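Local structure of PbICP-C (Plasmodium berghei, 3PNR) at residues Glu60-Thr65 against Gly144-Met149; Tyr161-Ser166 against Ile182-Gln187; Asn82-Pro87 against Ser172-Ala177. The protein probably inhibits papain-like cysteine peptidases by placing loops from one end of a beta-sandwich in their active-site cleft. All blocks are in the same frame, centred on the assembly; numbering follows the deposited sequence.

Contact 1: residues Glu60-Thr65 against Gly144-Met149; sequences EGNAGT and GGPDRM. With CD (cadmium ion), chain G.
The ends of strands 54-62 and 146-155 pair antiparallel, with Gly-61 and Asp-147 as the hydrogen-bonded pair: Asp-147 N donates to Gly-61 O at 2.7 Å, while the return bond from Gly-61 N is weak. Just beyond the strand, Ala-63 N binds Gly-145 O (3.0 Å, nearly straight at 169°), carrying the pairing into the loops. Glu-60 and Arg-148 share one face. With CG anti to the backbone N (chi1 -163°) and a bend at the next bond, the Glu-60 carboxylate folds back over the partner strand. Its OE2 lies against Pro-146 CB, and its OE1 meets the edge of the Arg-148 guanidinium only loosely, OE1 to NE being 4.1 Å, beyond a salt bridge. The opposite face carries Asp-147, whose CB packs on Ala-63. Asn-62 adds a weak bond from ND2 to Gly-144 O. Met-149 SD binds a cadmium ion at 2.7 Å, joined by two waters and an acidic side chain of the other protein. Asp-147 OD2 stays 3.5 Å from the ion, where its charge could still favour the cation. Gly-64 suits the third position of the type II turn 62-65, where phi is positive. The other protein's chain reaches both loops, consistent with the BC and DE inhibitory loops of chagasin-family inhibitors.

Contact 2: residues Tyr161-Ser166 against Ile182-Gln187; sequences YYIVYS and IYVTVQ
Four backbone hydrogen bonds tie Tyr-161 and Ile-163 to Val-184 and Ile-182, forming two antiparallel hydrogen-bonded pairs. Tyr-161 N meets Val-184 O at 2.8 Å and Val-184 N answers to Tyr-161 O; two residues along, Ile-163 N to Ile-182 O (2.9 Å) and Ile-182 N to Ile-163 O (2.8 Å) close a second ring. Between them Tyr-162 and Tyr-183 form the non-hydrogen-bonded pair, where CA-H...O contacts fill in: Tyr-162 CA faces Ile-182 O, and Tyr-183 CA faces Tyr-161 O.

Apolar packing occupies the face that carries Tyr-161, Ile-163, Ile-182 and Val-184. The two isoleucines meet at their branch points, CB to CB 4.1 Å, as beta-branched residues readily do in a sheet. Ile-163 reaches diagonally across to the partner strand, CD1 to Val-184 CG2 4.2 Å. The ring of Tyr-165 presents its edge to Ile-182 CG1, with CE2 at 3.9 Å. Tyr-161, with CG anti to its carbonyl carbon (chi1 -52°), extends along the sheet until CE2 reaches Val-186, whose CG2 is the nearest atom and approaches obliquely, while its CB lies in the ring plane at the edge. The hydroxyls of both tyrosines have partners: Tyr-161 OH bonds Lys-157 O, and Tyr-165 OH bonds Ser-151 OG in the facing sheet.

Aromatic contact belongs to the other face. Tyr-162 and Tyr-183 lie obliquely, ring centroids 4.6 Å apart and planes at 38°, neither stacked nor edge-to-face.

The chemistry is thus divided by face. Aliphatic groups and long tyrosine rings build the interior against Ile-100 and Val-102 of strand 100-107, with hydroxyls that can be bonded even when buried, whereas the tyrosine pair, partly exposed on the other face, combines ring packing with hydroxyls able to meet solvent.

Contact 3: residues Asn82-Pro87 against Ser172-Ala177; sequences NPENFP and SPTSGA
This is a loop-to-loop packing contact at one end of the beta-sandwich, without a hydrogen bond between its halves, in which Pro-83 and Phe-86 meet Pro-173 and Ala-177. Residues 82-87 belong to the connection after strand 68-75, whereas residues 172-177 lie in the loop joining strands 159-168 and 178-186.

The two prolines lean on each other reciprocally. Pro-173 CB rests on the carbonyl oxygen of Pro-83 (3.3 Å), and Pro-83 CB lies 3.5 Å from Pro-173 O, so each ring puts its CB against the other's carbonyl oxygen. Rigid rings with little entropy to lose suit such a joint between loops. Beside them, Ala-177 offers its methyl to two partners, Pro-83 CB at 4.3 Å and Phe-86 CE2 at 4.2 Å; the small side chain lets the loops come close. At the outer margin Glu-84 bends so that OE1 comes within 3.7 Å of the methyl CG2 of Thr-174, a slight contact between two exposed residues.

Each loop is stiffened from within. Residues 83-85 make a short 3-10 segment, and Phe-86 N binds Pro-83 O at 3.0 Å; this folding sets Pro-83 CA over the centre of the Phe-86 ring. Across from it, Ser-172 to Ser-175 form a type I turn whose second position is held by Pro-173, phi already being right for it. The hydroxyls Ser-172 OG and Ser-175 OG bond to each other at 2.7 Å. Gly-176 then takes a positive phi that suits glycine.

Toward the sheet, Phe-86 meets Tyr-168 of strand 159-168 edge-to-face and touches Leu-72 of strand 68-75. Tyr-168 also touches Pro-173 and Ala-177 and bonds Pro-87 O, so the paired loops sit against the end of strand 159-168 and the middle of its neighbour 68-75.

How the contacts relate
Contacts 1 and 2 belong to the two different sheets of the sandwich and lie on opposite sides of the chain's centre, their own centres 24 Å apart. The centres of contacts 2 and 3 are about 20 Å apart, yet the two touch: Phe-86 CE2 packs on Ser-166 OG at 3.6 Å. Contacts 1 and 3 do not touch, their nearest atoms being about 8 Å apart, but both reach the other protein, contact 1 broadly and contact 3 at Ser-172. This fits a chagasin-like inhibitory end, with 172-177 in the FG loop. A second cadmium, bound by His-75 and Asp-77, lies about 7 Å from the Tyr-162 side chain in contact 2.

Contact 1: residues Glu60-Thr65 against Gly144-Met149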
loop_
_atom_site.group_PDB
_atom_site.type_symbol
_atom_site.label_atom_id
_atom_site.label_comp_id
_atom_site.label_asym_id
_atom_site.label_seq_id
_atom_site.Cartn_x
_atom_site.Cartn_y
_atom_site.Cartn_z
ATOM N N GLU B 60 -5.283 15.886 -2.215
ATOM C CA GLU B 60 -4.429 15.051 -3.053
ATOM C C GLU B 60 -3.491 14.161 -2.239
ATOM O O GLU B 60 -2.996 14.553 -1.179
ATOM C CB GLU B 60 -3.616 15.926 -4.010
ATOM C CG GLU B 60 -3.012 15.161 -5.169
ATOM C CD GLU B 60 -4.071 14.559 -6.070
ATOM O OE1 GLU B 60 -5.143 15.186 -6.232
ATOM O OE2 GLU B 60 -3.831 13.461 -6.617
ATOM N N GLY B 61 -3.245 12.959 -2.745
ATOM C CA GLY B 61 -2.337 12.035 -2.096
ATOM C C GLY B 61 -1.857 10.926 -3.016
ATOM O O GLY B 61 -2.033 10.978 -4.238
ATOM N N ASN B 62 -1.237 9.917 -2.422
ATOM C CA ASN B 62 -0.777 8.770 -3.175
ATOM C C ASN B 62 -1.456 7.495 -2.701
ATOM O O ASN B 62 -1.504 7.203 -1.506
ATOM C CB ASN B 62 0.750 8.646 -3.104
ATOM C CG ASN B 62 1.457 9.443 -4.200
ATOM O OD1 ASN B 62 2.212 10.378 -3.913
ATOM N ND2 ASN B 62 1.210 9.078 -5.466
ATOM N N ALA B 63 -2.001 6.747 -3.651
ATOM C CA ALA B 63 -2.640 5.476 -3.349
ATOM C C ALA B 63 -1.629 4.457 -2.822
ATOM O O ALA B 63 -0.479 4.409 -3.282
ATOM C CB ALA B 63 -3.368 4.931 -4.592
ATOM N N GLY B 64 -2.071 3.656 -1.850
ATOM C CA GLY B 64 -1.288 2.551 -1.329
ATOM C C GLY B 64 -0.112 2.870 -0.412
ATOM O O GLY B 64 0.710 1.995 -0.154
ATOM N N THR B 65 -0.025 4.096 0.098
ATOM C CA THR B 65 1.023 4.431 1.059
ATOM C C THR B 65 0.630 4.148 2.519
ATOM O O THR B 65 1.495 4.054 3.388
ATOM C CB THR B 65 1.401 5.884 0.958
ATOM O OG1 THR B 65 0.348 6.670 1.530
ATOM C CG2 THR B 65 1.615 6.273 -0.509
ATOM N N GLY B 144 -0.119 2.857 -7.205
ATOM C CA GLY B 144 0.494 3.873 -6.371
ATOM C C GLY B 144 0.439 5.259 -6.968
ATOM O O GLY B 144 1.255 6.122 -6.629
ATOM N N GLY B 145 -0.534 5.473 -7.852
ATOM C CA GLY B 145 -0.728 6.761 -8.494
ATOM C C GLY B 145 -1.523 7.735 -7.639
ATOM O O GLY B 145 -2.063 7.362 -6.596
ATOM N N PRO B 146 -1.573 9.005 -8.067
ATOM C CA PRO B 146 -2.354 10.076 -7.443
ATOM C C PRO B 146 -3.741 9.638 -6.994
ATOM O O PRO B 146 -4.482 9.033 -7.760
ATOM C CB PRO B 146 -2.443 11.107 -8.559
ATOM C CG PRO B 146 -1.092 10.996 -9.224
ATOM C CD PRO B 146 -0.684 9.533 -9.119
ATOM N N ASP B 147 -4.066 9.972 -5.749
ATOM C CA ASP B 147 -5.282 9.538 -5.069
ATOM C C ASP B 147 -6.105 10.781 -4.676
ATOM O O ASP B 147 -5.691 11.561 -3.812
ATOM C CB ASP B 147 -4.879 8.698 -3.842
ATOM C CG ASP B 147 -6.004 8.521 -2.812
ATOM O OD1 ASP B 147 -7.134 9.015 -3.022
ATOM O OD2 ASP B 147 -5.743 7.874 -1.769
ATOM N N ARG B 148 -7.258 10.968 -5.323
ATOM C CA ARG B 148 -8.113 12.131 -5.072
ATOM C C ARG B 148 -9.187 11.890 -4.008
ATOM O O ARG B 148 -9.916 10.897 -4.061
ATOM C CB ARG B 148 -8.782 12.593 -6.367
ATOM C CG ARG B 148 -7.891 13.429 -7.271
ATOM C CD ARG B 148 -8.678 14.001 -8.444
ATOM N NE ARG B 148 -7.835 14.775 -9.354
ATOM C CZ ARG B 148 -8.229 15.219 -10.545
ATOM N NH1 ARG B 148 -9.459 14.967 -10.978
ATOM N NH2 ARG B 148 -7.392 15.914 -11.306
ATOM N N MET B 149 -9.289 12.803 -3.046
ATOM C CA MET B 149 -10.378 12.755 -2.071
ATOM C C MET B 149 -10.986 14.147 -1.853
ATOM O O MET B 149 -10.285 15.153 -1.940
ATOM C CB MET B 149 -9.918 12.107 -0.754
ATOM C CG MET B 149 -10.051 10.583 -0.763
ATOM S SD MET B 149 -10.008 9.819 0.865
ATOM C CE MET B 149 -11.276 8.570 0.670
HETATM CD CD CD G . -8.465 7.679 0.369
HETATM O O HOH W 1 -10.003 5.958 -0.864
HETATM O O HOH W 2 -6.960 9.389 1.642
#

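Contact 2: residues Tyr161-Ser166 against Ile182-Gln187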
loop_
_atom_site.group_PDB
_atom_site.type_symbol
_atom_site.label_atom_id
_atom_site.label_comp_id
_atom_site.label_asym_id
_atom_site.label_seq_id
_atom_site.Cartn_x
_atom_site.Cartn_y
_atom_site.Cartn_z
ATOM N N TYR B 161 -13.635 30.431 11.201
ATOM C CA TYR B 161 -13.578 29.006 11.503
ATOM C C TYR B 161 -12.244 28.376 11.107
ATOM O O TYR B 161 -11.756 28.576 9.990
ATOM C CB TYR B 161 -14.731 28.275 10.812
ATOM C CG TYR B 161 -16.094 28.879 11.083
ATOM C CD1 TYR B 161 -16.816 28.532 12.216
ATOM C CD2 TYR B 161 -16.659 29.792 10.201
ATOM C CE1 TYR B 161 -18.059 29.078 12.465
ATOM C CE2 TYR B 161 -17.905 30.345 10.443
ATOM C CZ TYR B 161 -18.598 29.984 11.577
ATOM O OH TYR B 161 -19.835 30.529 11.826
ATOM N N TYR B 162 -11.657 27.625 12.038
ATOM C CA TYR B 162 -10.459 26.833 11.769
ATOM C C TYR B 162 -10.854 25.392 11.468
ATOM O O TYR B 162 -11.247 24.646 12.371
ATOM C CB TYR B 162 -9.501 26.860 12.966
ATOM C CG TYR B 162 -8.761 28.161 13.130
ATOM C CD1 TYR B 162 -7.700 28.485 12.296
ATOM C CD2 TYR B 162 -9.122 29.066 14.118
ATOM C CE1 TYR B 162 -7.018 29.671 12.442
ATOM C CE2 TYR B 162 -8.449 30.254 14.271
ATOM C CZ TYR B 162 -7.395 30.554 13.430
ATOM O OH TYR B 162 -6.719 31.745 13.580
ATOM N N ILE B 163 -10.759 25.016 10.196
ATOM C CA ILE B 163 -11.049 23.653 9.761
ATOM C C ILE B 163 -9.751 22.872 9.585
ATOM O O ILE B 163 -8.860 23.294 8.843
ATOM C CB ILE B 163 -11.815 23.651 8.431
ATOM C CG1 ILE B 163 -12.978 24.644 8.501
ATOM C CG2 ILE B 163 -12.296 22.249 8.101
ATOM C CD1 ILE B 163 -13.940 24.541 7.346
ATOM N N VAL B 164 -9.637 21.738 10.269
ATOM C CA VAL B 164 -8.377 20.990 10.264
ATOM C C VAL B 164 -8.436 19.643 9.534
ATOM O O VAL B 164 -9.255 18.777 9.841
ATOM C CB VAL B 164 -7.835 20.794 11.685
ATOM C CG1 VAL B 164 -6.496 20.085 11.640
ATOM C CG2 VAL B 164 -7.704 22.136 12.380
ATOM N N TYR B 165 -7.563 19.490 8.549
ATOM C CA TYR B 165 -7.425 18.229 7.837
ATOM C C TYR B 165 -6.018 17.709 8.042
ATOM O O TYR B 165 -5.074 18.488 8.206
ATOM C CB TYR B 165 -7.631 18.435 6.344
ATOM C CG TYR B 165 -9.004 18.907 5.947
ATOM C CD1 TYR B 165 -10.061 18.014 5.849
ATOM C CD2 TYR B 165 -9.238 20.242 5.641
ATOM C CE1 TYR B 165 -11.317 18.436 5.473
ATOM C CE2 TYR B 165 -10.494 20.678 5.259
ATOM C CZ TYR B 165 -11.530 19.767 5.177
ATOM O OH TYR B 165 -12.783 20.184 4.798
ATOM N N SER B 166 -5.856 16.395 8.017
ATOM C CA SER B 166 -4.511 15.855 8.016
ATOM C C SER B 166 -4.413 14.559 7.246
ATOM O O SER B 166 -5.334 13.743 7.248
ATOM C CB SER B 166 -3.981 15.679 9.436
ATOM O OG SER B 166 -2.566 15.793 9.446
ATOM N N ILE B 182 -7.574 25.166 7.272
ATOM C CA ILE B 182 -8.262 26.161 6.464
ATOM C C ILE B 182 -8.843 27.203 7.401
ATOM O O ILE B 182 -9.629 26.873 8.295
ATOM C CB ILE B 182 -9.414 25.552 5.656
ATOM C CG1 ILE B 182 -8.969 24.247 5.001
ATOM C CG2 ILE B 182 -9.916 26.547 4.624
ATOM C CD1 ILE B 182 -7.602 24.336 4.384
ATOM N N TYR B 183 -8.441 28.455 7.207
ATOM C CA TYR B 183 -9.005 29.558 7.973
ATOM C C TYR B 183 -10.099 30.246 7.161
ATOM O O TYR B 183 -9.822 31.107 6.328
ATOM C CB TYR B 183 -7.927 30.553 8.383
ATOM C CG TYR B 183 -8.458 31.633 9.286
ATOM C CD1 TYR B 183 -8.983 31.321 10.534
ATOM C CD2 TYR B 183 -8.448 32.963 8.890
ATOM C CE1 TYR B 183 -9.480 32.304 11.367
ATOM C CE2 TYR B 183 -8.941 33.955 9.714
ATOM C CZ TYR B 183 -9.456 33.623 10.952
ATOM O OH TYR B 183 -9.948 34.612 11.777
ATOM N N VAL B 184 -11.340 29.843 7.410
ATOM C CA VAL B 184 -12.483 30.304 6.632
ATOM C C VAL B 184 -13.257 31.416 7.342
ATOM O O VAL B 184 -13.543 31.332 8.540
ATOM C CB VAL B 184 -13.447 29.140 6.330
ATOM C CG1 VAL B 184 -14.728 29.656 5.687
ATOM C CG2 VAL B 184 -12.769 28.106 5.443
ATOM N N THR B 185 -13.589 32.462 6.592
ATOM C CA THR B 185 -14.402 33.555 7.118
ATOM C C THR B 185 -15.770 33.557 6.442
ATOM O O THR B 185 -15.870 33.756 5.231
ATOM C CB THR B 185 -13.726 34.923 6.898
ATOM O OG1 THR B 185 -13.790 35.270 5.509
ATOM C CG2 THR B 185 -12.264 34.886 7.344
ATOM N N VAL B 186 -16.818 33.314 7.224
ATOM C CA VAL B 186 -18.184 33.391 6.713
ATOM C C VAL B 186 -18.739 34.809 6.870
ATOM O O VAL B 186 -18.914 35.301 7.985
ATOM C CB VAL B 186 -19.122 32.397 7.426
ATOM C CG1 VAL B 186 -20.551 32.561 6.924
ATOM C CG2 VAL B 186 -18.639 30.972 7.219
ATOM N N GLN B 187 -19.008 35.462 5.746
ATOM C CA GLN B 187 -19.519 36.826 5.760
ATOM C C GLN B 187 -20.802 36.931 4.943
ATOM O O GLN B 187 -20.899 36.384 3.844
ATOM C CB GLN B 187 -18.469 37.785 5.204
ATOM C CG GLN B 187 -18.423 37.822 3.686
ATOM C CD GLN B 187 -17.036 38.108 3.152
ATOM O OE1 GLN B 187 -16.035 37.718 3.756
ATOM N NE2 GLN B 187 -16.966 38.784 2.007
ATOM O OXT GLN B 187 -21.768 37.566 5.367
#

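Contact 3: residues Asn82-Pro87 against Ser172-Ala177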
loop_
_atom_site.group_PDB
_atom_site.type_symbol
_atom_site.label_atom_id
_atom_site.label_comp_id
_atom_site.label_asym_id
_atom_site.label_seq_id
_atom_site.Cartn_x
_atom_site.Cartn_y
_atom_site.Cartn_z
ATOM N N ASN B 82 -1.108 18.570 17.379
ATOM C CA ASN B 82 -0.289 17.475 17.891
ATOM C C ASN B 82 -0.690 16.103 17.340
ATOM O O ASN B 82 -1.681 15.518 17.783
ATOM C CB ASN B 82 -0.285 17.452 19.418
ATOM C CG ASN B 82 0.822 16.575 19.976
ATOM O OD1 ASN B 82 1.847 16.359 19.322
ATOM N ND2 ASN B 82 0.622 16.059 21.186
ATOM N N PRO B 83 0.089 15.589 16.371
ATOM C CA PRO B 83 -0.151 14.293 15.721
ATOM C C PRO B 83 -0.080 13.138 16.713
ATOM O O PRO B 83 -0.744 12.116 16.523
ATOM C CB PRO B 83 0.988 14.194 14.702
ATOM C CG PRO B 83 1.407 15.619 14.452
ATOM C CD PRO B 83 1.237 16.298 15.778
ATOM N N GLU B 84 0.723 13.302 17.758
ATOM C CA GLU B 84 0.737 12.354 18.859
ATOM C C GLU B 84 -0.699 12.015 19.276
ATOM O O GLU B 84 -0.985 10.894 19.702
ATOM C CB GLU B 84 1.479 12.955 20.052
ATOM C CG GLU B 84 2.256 11.952 20.884
ATOM C CD GLU B 84 3.730 11.904 20.513
ATOM O OE1 GLU B 84 4.203 12.838 19.825
ATOM O OE2 GLU B 84 4.417 10.939 20.914
ATOM N N ASN B 85 -1.603 12.987 19.136
ATOM C CA ASN B 85 -2.962 12.853 19.657
ATOM C C ASN B 85 -4.037 12.568 18.620
ATOM O O ASN B 85 -5.230 12.577 18.946
ATOM C CB ASN B 85 -3.357 14.102 20.443
ATOM C CG ASN B 85 -2.578 14.246 21.729
ATOM O OD1 ASN B 85 -2.209 13.253 22.361
ATOM N ND2 ASN B 85 -2.320 15.491 22.128
ATOM N N PHE B 86 -3.629 12.331 17.375
ATOM C CA PHE B 86 -4.584 11.958 16.341
ATOM C C PHE B 86 -5.189 10.591 16.643
ATOM O O PHE B 86 -4.558 9.754 17.296
ATOM C CB PHE B 86 -3.933 11.909 14.956
ATOM C CG PHE B 86 -3.441 13.235 14.456
ATOM C CD1 PHE B 86 -3.741 14.408 15.129
ATOM C CD2 PHE B 86 -2.698 13.311 13.283
ATOM C CE1 PHE B 86 -3.291 15.629 14.659
ATOM C CE2 PHE B 86 -2.246 14.532 12.804
ATOM C CZ PHE B 86 -2.546 15.695 13.496
ATOM N N PRO B 87 -6.410 10.358 16.142
ATOM C CA PRO B 87 -7.136 9.087 16.262
ATOM C C PRO B 87 -6.393 7.919 15.602
ATOM O O PRO B 87 -5.985 8.013 14.440
ATOM C CB PRO B 87 -8.442 9.352 15.498
ATOM C CG PRO B 87 -8.523 10.827 15.309
ATOM C CD PRO B 87 -7.132 11.342 15.316
ATOM N N SER B 172 0.795 5.028 12.761
ATOM C CA SER B 172 2.033 5.759 13.048
ATOM C C SER B 172 1.897 7.253 12.738
ATOM O O SER B 172 2.537 7.766 11.815
ATOM C CB SER B 172 3.211 5.166 12.276
ATOM O OG SER B 172 4.428 5.446 12.949
ATOM N N PRO B 173 1.065 7.951 13.532
ATOM C CA PRO B 173 0.626 9.338 13.332
ATOM C C PRO B 173 1.751 10.370 13.311
ATOM O O PRO B 173 1.595 11.423 12.703
ATOM C CB PRO B 173 -0.292 9.584 14.527
ATOM C CG PRO B 173 -0.744 8.236 14.937
ATOM C CD PRO B 173 0.420 7.345 14.709
ATOM N N THR B 174 2.871 10.082 13.959
ATOM C CA THR B 174 3.970 11.044 13.991
ATOM C C THR B 174 4.831 10.954 12.732
ATOM O O THR B 174 5.569 11.880 12.407
ATOM C CB THR B 174 4.843 10.850 15.236
ATOM O OG1 THR B 174 5.104 9.454 15.416
ATOM C CG2 THR B 174 4.125 11.380 16.472
ATOM N N SER B 175 4.711 9.840 12.019
ATOM C CA SER B 175 5.500 9.613 10.819
ATOM C C SER B 175 4.989 10.418 9.636
ATOM O O SER B 175 4.186 9.926 8.847
ATOM C CB SER B 175 5.510 8.121 10.457
ATOM O OG SER B 175 5.883 7.312 11.566
ATOM N N GLY B 176 5.451 11.657 9.520
ATOM C CA GLY B 176 5.244 12.455 8.322
ATOM C C GLY B 176 3.826 12.922 8.079
ATOM O O GLY B 176 3.348 12.908 6.941
ATOM N N ALA B 177 3.157 13.353 9.144
ATOM C CA ALA B 177 1.805 13.894 9.034
ATOM C C ALA B 177 1.789 15.285 8.397
ATOM O O ALA B 177 2.452 16.204 8.880
ATOM C CB ALA B 177 1.122 13.919 10.406
#